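Local coordinates for succinate dehydrogenase subunit A (Mycolicibacterium smegmatis MC2 51, PDB 6LUM), which probably oxidises succinate to fumarate at its bound FAD, as the flavoprotein subunit of a succinate dehydrogenase, at residues Q241-G246 / A285-V290; E275-T280 / E300-G305; S293-V298 / P348-C353. All coordinates share one frame; numbering follows the deposited sequence.

Contact 1: residues Q241-G246 / A285-V290; sequences QFHPTG and APRDIV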
# COMPACT_ATOMS: atom_id res chain seq x y z
N GLN D 241 24.35 23.68 -38.68
CA GLN D 241 25.01 22.49 -39.20
C GLN D 241 24.17 21.92 -40.32
O GLN D 241 22.96 21.75 -40.17
CB GLN D 241 25.20 21.45 -38.10
CG GLN D 241 26.24 20.43 -38.44
CD GLN D 241 25.93 19.09 -37.84
OE1 GLN D 241 25.00 18.95 -37.06
NE2 GLN D 241 26.71 18.09 -38.22
N PHE D 242 24.81 21.64 -41.44
CA PHE D 242 24.14 21.08 -42.61
C PHE D 242 24.63 19.65 -42.79
O PHE D 242 25.75 19.43 -43.23
CB PHE D 242 24.41 21.92 -43.84
CG PHE D 242 23.74 23.24 -43.82
CD1 PHE D 242 24.41 24.36 -43.38
CD2 PHE D 242 22.44 23.37 -44.21
CE1 PHE D 242 23.79 25.57 -43.35
CE2 PHE D 242 21.82 24.57 -44.18
CZ PHE D 242 22.49 25.67 -43.75
N HIS D 243 23.78 18.70 -42.44
CA HIS D 243 24.14 17.30 -42.58
C HIS D 243 24.32 16.98 -44.06
O HIS D 243 23.56 17.46 -44.90
CB HIS D 243 23.07 16.42 -41.97
CG HIS D 243 23.58 15.15 -41.38
ND1 HIS D 243 23.73 14.00 -42.12
CD2 HIS D 243 23.96 14.84 -40.12
CE1 HIS D 243 24.19 13.04 -41.34
NE2 HIS D 243 24.33 13.52 -40.12
N PRO D 244 25.33 16.20 -44.42
CA PRO D 244 25.58 15.94 -45.84
C PRO D 244 24.54 15.06 -46.51
O PRO D 244 24.01 15.41 -47.57
CB PRO D 244 26.96 15.26 -45.83
CG PRO D 244 27.09 14.71 -44.47
CD PRO D 244 26.35 15.60 -43.55
N THR D 245 24.23 13.91 -45.91
CA THR D 245 23.34 12.93 -46.53
C THR D 245 21.89 13.33 -46.25
O THR D 245 21.42 13.18 -45.12
CB THR D 245 23.63 11.53 -46.00
OG1 THR D 245 23.37 11.49 -44.60
CG2 THR D 245 25.07 11.16 -46.25
N GLY D 246 21.19 13.80 -47.27
CA GLY D 246 19.87 14.33 -47.05
C GLY D 246 18.76 14.03 -48.03
O GLY D 246 17.93 14.92 -48.25
N ALA D 285 35.09 12.42 -42.69
CA ALA D 285 35.55 13.75 -42.28
C ALA D 285 34.42 14.47 -41.55
O ALA D 285 33.31 13.94 -41.45
CB ALA D 285 36.01 14.53 -43.51
N PRO D 286 34.67 15.66 -40.99
CA PRO D 286 33.57 16.40 -40.36
C PRO D 286 32.44 16.73 -41.33
O PRO D 286 32.64 16.88 -42.54
CB PRO D 286 34.26 17.67 -39.85
CG PRO D 286 35.65 17.26 -39.61
CD PRO D 286 35.98 16.24 -40.66
N ARG D 287 31.23 16.83 -40.77
CA ARG D 287 30.04 17.00 -41.58
C ARG D 287 30.09 18.29 -42.39
O ARG D 287 29.66 18.32 -43.55
CB ARG D 287 28.80 16.99 -40.69
CG ARG D 287 28.69 15.78 -39.80
CD ARG D 287 28.96 14.51 -40.57
NE ARG D 287 28.29 13.36 -39.98
CZ ARG D 287 28.46 12.11 -40.40
NH1 ARG D 287 27.81 11.12 -39.81
NH2 ARG D 287 29.27 11.86 -41.42
N ASP D 288 30.60 19.37 -41.80
CA ASP D 288 30.70 20.62 -42.53
C ASP D 288 31.61 20.48 -43.74
O ASP D 288 31.29 20.99 -44.82
CB ASP D 288 31.21 21.72 -41.60
CG ASP D 288 32.46 21.32 -40.86
OD1 ASP D 288 32.90 20.17 -41.03
OD2 ASP D 288 33.01 22.16 -40.11
N ILE D 289 32.72 19.77 -43.59
CA ILE D 289 33.62 19.57 -44.72
C ILE D 289 32.95 18.72 -45.79
O ILE D 289 33.03 19.03 -46.99
CB ILE D 289 34.95 18.94 -44.25
CG1 ILE D 289 35.53 19.76 -43.10
CG2 ILE D 289 35.93 18.88 -45.40
CD1 ILE D 289 36.97 19.45 -42.80
N VAL D 290 32.28 17.64 -45.39
CA VAL D 290 31.63 16.79 -46.38
C VAL D 290 30.58 17.58 -47.16
O VAL D 290 30.46 17.45 -48.38
CB VAL D 290 31.01 15.55 -45.72
CG1 VAL D 290 30.48 14.61 -46.78
CG2 VAL D 290 32.04 14.84 -44.88
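Arg287 meets the end of the strand and the proline after it with its atoms from CB to NE: CB and CG lie against the Gln241 amide, CB and CD against Pro244, and NE beside His243. Gln241 NE2 reaches across to the start of the arginine chain and stands 3.4 Å from Arg287 CB, with CG equally near; the amide and guanidinium planes differ by just 21°, yet no hydrogen bond joins them. Further out, Arg287 and His243 run side by side in the same direction. His243 NE2 comes 4.0 Å from Arg287 NE, and CE1 of the ring stands over one face of the guanidinium, the two planes turned 57° apart. A bend at chi2 (-47°) turns the arginine chain along the histidine instead of straight out from the helix. Pro244 packs between Arg287 and Val290: its CD lies 4.0 Å from Arg287 CB, while its CB is 3.7 Å from Val290 CG1, one helical turn on. In the second shell, Thr245 OG1 lies in plane at the edge of the His243 ring, and His354 brings another ring against it. Arg395 NH1 bonds to Gln241 OE1, which fixes the turn of that amide. Pro286 stands at the N-cap and its O receives Val290 N at 3.0 Å, starting the helix that carries Arg287. With His243 close to the flavin, Arg287 beside it and His354 and Arg395 nearby, this grouping of basic side chains is consistent with the dicarboxylate site of the succinate dehydrogenase and fumarate reductase family.

Contact 2: residues E275-T280 / E300-G305; sequences ERYAPT and EGRGAG
Arg276, near the end of the short helix 274-277, sends an extended side chain to meet Arg302 coming from the opposite direction. Its CG starts between the backbone N and the carbonyl carbon (chi1 81°), and the chain then runs out without a bend to NE. The two guanidinium planes are inclined by 40°: Arg276 NH1 stands over one face of the Arg302 group, and Arg276 NH2 is modelled 3.0 Å from Arg302 NH1, an atom whose place is doubtful. Both are donors, so no bond joins them; the shared carboxylate of Glu297, which forms salt bridges with Arg276 NH2 and with Arg302 NE, probably accounts for the closeness of the two heads. The bend of Arg302 at chi3 (-68°) turns its NE toward that acid. The setting is a surface helix-end arrangement: the short helix 274-277 lies beside the C-terminal end of helix 287-299, where Gly301 ends the helical path with positive phi, a backbone shape that by itself calls for glycine. Next along the first segment, Tyr277 touches Ser293 and Glu297 of the longer helix with its ring and points its hydroxyl toward Glu300. Tyr277 OH lies 3.4 Å from Glu300 OE2, although the place of that oxygen is doubtful as well. Ala278 then leaves helical geometry, and the chain turns away from the loop.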
# COMPACT_ATOMS: atom_id res chain seq x y z
N GLU D 275 38.06 11.75 -51.29
CA GLU D 275 39.46 11.36 -51.13
C GLU D 275 40.40 12.45 -51.60
O GLU D 275 41.54 12.53 -51.13
CB GLU D 275 39.72 10.04 -51.87
CG GLU D 275 39.48 10.11 -53.37
CD GLU D 275 40.72 10.52 -54.15
OE1 GLU D 275 41.83 10.36 -53.60
OE2 GLU D 275 40.58 11.01 -55.29
N ARG D 276 39.96 13.31 -52.52
CA ARG D 276 40.77 14.44 -52.94
C ARG D 276 40.44 15.71 -52.17
O ARG D 276 41.31 16.60 -52.07
CB ARG D 276 40.59 14.70 -54.44
CG ARG D 276 39.34 15.48 -54.80
CD ARG D 276 39.17 15.62 -56.30
NE ARG D 276 37.76 15.71 -56.67
CZ ARG D 276 37.33 16.03 -57.89
NH1 ARG D 276 38.19 16.30 -58.85
NH2 ARG D 276 36.03 16.09 -58.13
N TYR D 277 39.24 15.84 -51.62
CA TYR D 277 38.91 17.00 -50.79
C TYR D 277 39.39 16.85 -49.36
O TYR D 277 39.62 17.87 -48.69
CB TYR D 277 37.40 17.26 -50.81
CG TYR D 277 36.93 17.99 -52.04
CD1 TYR D 277 37.35 19.29 -52.30
CD2 TYR D 277 36.06 17.39 -52.94
CE1 TYR D 277 36.91 19.96 -53.43
CE2 TYR D 277 35.62 18.06 -54.07
CZ TYR D 277 36.05 19.35 -54.31
OH TYR D 277 35.61 20.01 -55.43
N ALA D 278 39.54 15.63 -48.87
CA ALA D 278 40.06 15.39 -47.52
C ALA D 278 40.72 14.03 -47.51
O ALA D 278 40.03 13.00 -47.51
CB ALA D 278 38.97 15.48 -46.46
N PRO D 279 42.05 13.97 -47.53
CA PRO D 279 42.74 12.70 -47.29
C PRO D 279 42.81 12.42 -45.79
O PRO D 279 42.22 13.12 -44.97
CB PRO D 279 44.12 12.95 -47.89
CG PRO D 279 44.34 14.40 -47.66
CD PRO D 279 42.99 15.05 -47.86
N THR D 280 43.54 11.35 -45.45
CA THR D 280 43.76 10.85 -44.09
C THR D 280 42.48 10.23 -43.53
O THR D 280 42.53 9.46 -42.56
CB THR D 280 44.28 11.98 -43.19
OG1 THR D 280 45.47 12.54 -43.75
CG2 THR D 280 44.59 11.48 -41.79
N GLU D 300 30.08 23.15 -59.29
CA GLU D 300 31.04 23.30 -60.38
C GLU D 300 30.65 22.52 -61.63
O GLU D 300 31.38 22.57 -62.62
CB GLU D 300 32.43 22.88 -59.93
CG GLU D 300 32.55 21.41 -59.55
CD GLU D 300 33.91 21.07 -58.96
OE1 GLU D 300 34.77 21.97 -58.91
OE2 GLU D 300 34.10 19.92 -58.51
N GLY D 301 29.53 21.81 -61.61
CA GLY D 301 29.06 21.12 -62.80
C GLY D 301 29.38 19.65 -62.88
O GLY D 301 29.16 19.04 -63.93
N ARG D 302 29.87 19.05 -61.79
CA ARG D 302 30.23 17.64 -61.79
C ARG D 302 29.28 16.80 -60.94
O ARG D 302 29.71 15.81 -60.34
CB ARG D 302 31.67 17.48 -61.30
CG ARG D 302 32.70 18.11 -62.22
CD ARG D 302 34.06 17.49 -62.01
NE ARG D 302 34.61 17.82 -60.70
CZ ARG D 302 35.64 18.64 -60.50
NH1 ARG D 302 36.07 18.87 -59.27
NH2 ARG D 302 36.23 19.21 -61.53
N GLY D 303 28.00 17.17 -60.88
CA GLY D 303 27.00 16.42 -60.17
C GLY D 303 25.98 15.82 -61.11
O GLY D 303 25.96 16.09 -62.31
N ALA D 304 25.09 15.01 -60.54
CA ALA D 304 24.07 14.32 -61.32
C ALA D 304 22.93 15.29 -61.63
O ALA D 304 23.03 16.50 -61.45
CB ALA D 304 23.60 13.08 -60.58
N GLY D 305 21.82 14.75 -62.14
CA GLY D 305 20.67 15.56 -62.47
C GLY D 305 19.78 14.94 -63.52
O GLY D 305 18.70 15.46 -63.82

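Contact 3: residues S293-V298 / P348-C353; sequences SMVLEV and PVYPTC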
# COMPACT_ATOMS: atom_id res chain seq x y z
N SER D 293 32.09 20.00 -49.60
CA SER D 293 32.57 19.27 -50.77
C SER D 293 31.42 18.92 -51.71
O SER D 293 31.51 19.15 -52.93
CB SER D 293 33.30 18.02 -50.32
OG SER D 293 32.55 17.34 -49.34
N MET D 294 30.33 18.37 -51.17
CA MET D 294 29.19 18.01 -52.01
C MET D 294 28.64 19.23 -52.73
O MET D 294 28.40 19.18 -53.95
CB MET D 294 28.10 17.36 -51.16
CG MET D 294 28.47 16.02 -50.59
SD MET D 294 27.20 15.35 -49.51
CE MET D 294 25.76 15.92 -50.38
N VAL D 295 28.43 20.33 -52.00
CA VAL D 295 27.87 21.53 -52.61
C VAL D 295 28.82 22.08 -53.67
O VAL D 295 28.39 22.50 -54.74
CB VAL D 295 27.55 22.58 -51.54
CG1 VAL D 295 27.17 23.90 -52.20
CG2 VAL D 295 26.43 22.09 -50.66
N LEU D 296 30.12 22.08 -53.38
CA LEU D 296 31.10 22.59 -54.33
C LEU D 296 31.04 21.82 -55.64
O LEU D 296 31.11 22.41 -56.72
CB LEU D 296 32.50 22.51 -53.73
CG LEU D 296 33.02 23.75 -53.03
CD1 LEU D 296 34.48 23.55 -52.65
CD2 LEU D 296 32.86 24.96 -53.94
N GLU D 297 30.97 20.49 -55.56
CA GLU D 297 31.05 19.71 -56.79
C GLU D 297 29.74 19.76 -57.55
O GLU D 297 29.74 19.79 -58.79
CB GLU D 297 31.46 18.27 -56.51
CG GLU D 297 31.94 17.64 -57.77
CD GLU D 297 32.77 16.43 -57.48
OE1 GLU D 297 32.78 16.04 -56.31
OE2 GLU D 297 33.45 15.94 -58.39
N VAL D 298 28.61 19.78 -56.84
CA VAL D 298 27.34 19.94 -57.55
C VAL D 298 27.23 21.34 -58.13
O VAL D 298 26.46 21.56 -59.07
CB VAL D 298 26.14 19.64 -56.64
CG1 VAL D 298 25.81 20.83 -55.77
CG2 VAL D 298 24.93 19.25 -57.47
N PRO D 348 20.31 9.49 -54.49
CA PRO D 348 20.93 10.82 -54.45
C PRO D 348 20.78 11.49 -53.10
O PRO D 348 19.82 11.25 -52.36
CB PRO D 348 20.17 11.58 -55.54
CG PRO D 348 18.80 10.98 -55.50
CD PRO D 348 18.95 9.54 -55.06
N VAL D 349 21.75 12.35 -52.77
CA VAL D 349 21.76 13.04 -51.49
C VAL D 349 22.14 14.50 -51.70
O VAL D 349 22.66 14.89 -52.75
CB VAL D 349 22.72 12.39 -50.48
CG1 VAL D 349 22.27 11.00 -50.13
CG2 VAL D 349 24.12 12.38 -51.02
N TYR D 350 21.89 15.31 -50.68
CA TYR D 350 22.16 16.74 -50.67
C TYR D 350 22.08 17.22 -49.24
O TYR D 350 21.29 16.67 -48.46
CB TYR D 350 21.16 17.49 -51.55
CG TYR D 350 21.72 18.76 -52.14
CD1 TYR D 350 22.86 18.74 -52.91
CD2 TYR D 350 21.11 19.98 -51.91
CE1 TYR D 350 23.38 19.89 -53.44
CE2 TYR D 350 21.62 21.14 -52.44
CZ TYR D 350 22.75 21.09 -53.20
OH TYR D 350 23.27 22.25 -53.73
N PRO D 351 22.87 18.22 -48.85
CA PRO D 351 22.88 18.64 -47.44
C PRO D 351 21.56 19.24 -46.99
O PRO D 351 20.90 19.97 -47.73
CB PRO D 351 24.01 19.68 -47.39
CG PRO D 351 24.82 19.41 -48.58
CD PRO D 351 23.89 18.93 -49.62
N THR D 352 21.19 18.93 -45.75
CA THR D 352 19.96 19.40 -45.14
C THR D 352 20.28 20.07 -43.81
O THR D 352 21.08 19.55 -43.04
CB THR D 352 19.00 18.25 -44.89
OG1 THR D 352 19.64 17.27 -44.07
CG2 THR D 352 18.64 17.61 -46.18
N CYS D 353 19.66 21.21 -43.55
CA CYS D 353 19.85 21.86 -42.26
C CYS D 353 19.41 20.92 -41.15
O CYS D 353 18.31 20.37 -41.19
CB CYS D 353 19.06 23.16 -42.17
SG CYS D 353 19.09 23.86 -40.52
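Glu297 OE2, gripped by the side chains of Arg276 and Arg302, belongs to a helix that turns another side, with Met294, Val295 and Val298, onto Val349, Tyr350 and Pro351. No hydrogen bond crosses this interface, and the packing is mostly apolar. Met294 CE touches three residues: the chain runs straight through chi2 and bends at chi3 (37°), which carries the methyl in between them. CE lies 3.6 Å from Pro351 CD, 3.7 Å from Tyr350 CA and 4.0 Å from Val349 CG2, while the side chains of Met294 and Pro351 slide past each other in opposite directions. Val295 takes the other part of the proline ring, its CG2 3.8 Å from Pro351 CG. One turn beyond Met294, Val298 meets the tyrosine at about a right angle: its CG1 comes in at the ring edge, in plane, 3.5 Å from Tyr350 CE1 and 3.6 Å from Tyr350 OH. The backbone bond from Val298 N to Met294 O, 3.0 Å long, sets these two side chains a turn apart. Pro351 also serves its own neighbour, since its CD sits over one face of the Tyr350 ring, offset toward the rim. Replacing Pro351 by an alanine removes CG and CD, which would probably open a gap beside Met294 CE and Val295 CG2 and take the proline CD from one face of the tyrosine ring. Helix 287-299 thus packs through Met294, Val295 and Val298 against the segment leading into strand 352-356, consistent with the capping domain of succinate dehydrogenase and fumarate reductase flavoproteins.

Helix 287-299 supplies contacts 1 and 3, its first turn the former and its second half the latter, and contact 2 lies just beyond its end. Contacts 1 and 3 have centres 8 Å apart and share the sheet of strands 240-243 and 352-356, where His243 N probably bonds to Thr352 O at 2.9 Å. Contacts 2 and 3, with centres 10 Å apart, are tied by the salt bridge from Arg276 NH2 to Glu297 OE2 at 2.6 Å. Contact 1 is nearest the flavin, with the His243 side chain about 7 Å from FAD. In contact 3 the side chain of Pro351 is about 14 Å from the bound FAD, and contact 2 lies at the surface.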